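Local coordinates for HTH-type transcriptional repressor NemR (Escherichia coli, PDB 4YZE), which represses transcription of the nemRA-gloA operon by binding the NemR box and responds to electrophiles and reactive chlorine species such as bleach, at residues Cys108-Leu113 / Val164-Trp169. The protein carries 5 engineered substitutions. Sequence-based numbering, arbitrary orientation.
Sequences CLTVKL and VLYALW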
loop_
_atom_site.group_PDB
_atom_site.type_symbol
_atom_site.label_atom_id
_atom_site.label_comp_id
_atom_site.label_asym_id
_atom_site.label_seq_id
_atom_site.Cartn_x
_atom_site.Cartn_y
_atom_site.Cartn_z
ATOM N N CYS A 108 4.468 9.787 -0.091
ATOM C CA CYS A 108 5.546 8.983 -0.651
ATOM C C CYS A 108 5.217 8.649 -2.106
ATOM O O CYS A 108 4.095 8.239 -2.413
ATOM C CB CYS A 108 5.736 7.719 0.186
ATOM S SG CYS A 108 6.928 6.546 -0.446
ATOM N N LEU A 109 6.187 8.835 -3.003
ATOM C CA LEU A 109 5.925 8.702 -4.439
ATOM C C LEU A 109 5.480 7.299 -4.823
ATOM O O LEU A 109 4.503 7.142 -5.557
ATOM C CB LEU A 109 7.135 9.126 -5.277
ATOM C CG LEU A 109 6.828 9.487 -6.744
ATOM C CD1 LEU A 109 5.904 10.695 -6.833
ATOM C CD2 LEU A 109 8.090 9.747 -7.561
ATOM N N THR A 110 6.185 6.283 -4.331
ATOM C CA THR A 110 5.809 4.911 -4.660
ATOM C C THR A 110 4.382 4.647 -4.201
ATOM O O THR A 110 3.540 4.175 -4.981
ATOM C CB THR A 110 6.784 3.868 -4.074
ATOM O OG1 THR A 110 8.050 3.973 -4.737
ATOM C CG2 THR A 110 6.250 2.466 -4.291
ATOM N N VAL A 111 4.103 5.024 -2.956
ATOM C CA VAL A 111 2.783 4.828 -2.372
ATOM C C VAL A 111 1.687 5.525 -3.170
ATOM O O VAL A 111 0.661 4.918 -3.483
ATOM C CB VAL A 111 2.732 5.294 -0.916
ATOM C CG1 VAL A 111 1.419 4.869 -0.290
ATOM C CG2 VAL A 111 3.886 4.697 -0.133
ATOM N N LYS A 112 1.906 6.796 -3.503
ATOM C CA LYS A 112 0.939 7.543 -4.285
ATOM C C LYS A 112 0.760 6.959 -5.677
ATOM O O LYS A 112 -0.359 6.885 -6.192
ATOM C CB LYS A 112 1.362 9.007 -4.399
ATOM C CG LYS A 112 0.332 9.892 -5.077
ATOM C CD LYS A 112 -0.257 10.902 -4.088
ATOM C CE LYS A 112 -1.079 11.984 -4.788
ATOM N NZ LYS A 112 -2.522 11.666 -4.809
ATOM N N LEU A 113 1.862 6.572 -6.307
ATOM C CA LEU A 113 1.783 6.122 -7.699
ATOM C C LEU A 113 1.335 4.648 -7.831
ATOM O O LEU A 113 0.915 4.205 -8.902
ATOM C CB LEU A 113 3.086 6.429 -8.448
ATOM C CG LEU A 113 3.109 7.775 -9.201
ATOM C CD1 LEU A 113 2.608 8.934 -8.343
ATOM C CD2 LEU A 113 4.503 8.093 -9.732
ATOM N N VAL A 164 9.187 -9.068 2.747
ATOM C CA VAL A 164 8.189 -8.873 3.790
ATOM C C VAL A 164 8.374 -7.519 4.440
ATOM O O VAL A 164 7.399 -6.833 4.693
ATOM C CB VAL A 164 8.295 -9.977 4.871
ATOM C CG1 VAL A 164 7.535 -9.592 6.163
ATOM C CG2 VAL A 164 7.791 -11.293 4.309
ATOM N N LEU A 165 9.619 -7.150 4.732
ATOM C CA LEU A 165 9.903 -5.859 5.367
ATOM C C LEU A 165 9.440 -4.713 4.469
ATOM O O LEU A 165 8.893 -3.700 4.938
ATOM C CB LEU A 165 11.397 -5.705 5.650
ATOM C CG LEU A 165 12.058 -6.540 6.756
ATOM C CD1 LEU A 165 13.544 -6.240 6.809
ATOM C CD2 LEU A 165 11.433 -6.269 8.126
ATOM N N TYR A 166 9.665 -4.869 3.171
ATOM C CA TYR A 166 9.254 -3.837 2.219
ATOM C C TYR A 166 7.738 -3.816 2.118
ATOM O O TYR A 166 7.125 -2.753 2.165
ATOM C CB TYR A 166 9.910 -4.064 0.852
ATOM C CG TYR A 166 9.528 -2.996 -0.147
ATOM C CD1 TYR A 166 10.072 -1.721 -0.067
ATOM C CD2 TYR A 166 8.600 -3.247 -1.143
ATOM C CE1 TYR A 166 9.723 -0.728 -0.964
ATOM C CE2 TYR A 166 8.237 -2.251 -2.061
ATOM C CZ TYR A 166 8.804 -0.997 -1.962
ATOM O OH TYR A 166 8.454 -0.000 -2.851
ATOM N N ALA A 167 7.121 -4.991 2.000
ATOM C CA ALA A 167 5.659 -5.040 1.915
ATOM C C ALA A 167 5.072 -4.414 3.175
ATOM O O ALA A 167 4.100 -3.662 3.120
ATOM C CB ALA A 167 5.187 -6.446 1.766
ATOM N N LEU A 168 5.689 -4.703 4.318
ATOM C CA LEU A 168 5.187 -4.171 5.593
ATOM C C LEU A 168 5.259 -2.644 5.638
ATOM O O LEU A 168 4.307 -1.964 6.064
ATOM C CB LEU A 168 5.999 -4.759 6.751
ATOM C CG LEU A 168 5.459 -4.920 8.175
ATOM C CD1 LEU A 168 6.575 -4.740 9.204
ATOM C CD2 LEU A 168 4.302 -4.037 8.503
ATOM N N TRP A 169 6.410 -2.118 5.239
ATOM C CA TRP A 169 6.644 -0.677 5.169
ATOM C C TRP A 169 5.629 0.017 4.252
ATOM O O TRP A 169 5.106 1.083 4.576
ATOM C CB TRP A 169 8.067 -0.460 4.634
ATOM C CG TRP A 169 8.458 0.963 4.370
ATOM C CD1 TRP A 169 9.055 1.827 5.244
ATOM C CD2 TRP A 169 8.322 1.680 3.129
ATOM N NE1 TRP A 169 9.282 3.039 4.629
ATOM C CE2 TRP A 169 8.839 2.975 3.334
ATOM C CE3 TRP A 169 7.813 1.350 1.868
ATOM C CZ2 TRP A 169 8.857 3.951 2.320
ATOM C CZ3 TRP A 169 7.828 2.320 0.864
ATOM C CH2 TRP A 169 8.348 3.604 1.100
#
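The redox-sensing cysteine of this TetR-family regulator, Cys108, central to the response to reactive chlorine species, meets an aromatic ring of helix 158-179 in a sulfur-aromatic contact with Trp169. Cys108 SG lies 3.6 Å from Trp169 CH2, the nearest ring atom. From the centroid of the six-membered ring SG is 4.9 Å away and 69° off the normal, an oblique approach. A chi1 of 175° turns SG away from the backbone N and, since CB already points toward residues 164-169, out to the indole from the N-cap of helix 109-114. Two residues on, in the first turn of that helix, Thr110 CG2 meets Tyr166 OH at 3.6 Å, methyl against phenol oxygen, the two side chains arriving from opposite directions. Polar ends are served elsewhere: Thr110 OG1 is hydrogen-bonded to Tyr66 OH of helix 54-79, and Trp169 NE1 to Thr95 OG1 of helix 84-97, whose Tyr91 stacks on the indole. With no hydrogen bond between the two segments and 132 Å² of buried surface, the contact is small and rests on van der Waals and sulfur-aromatic forces. Any group added to SG would probably have to be accommodated beside the indole.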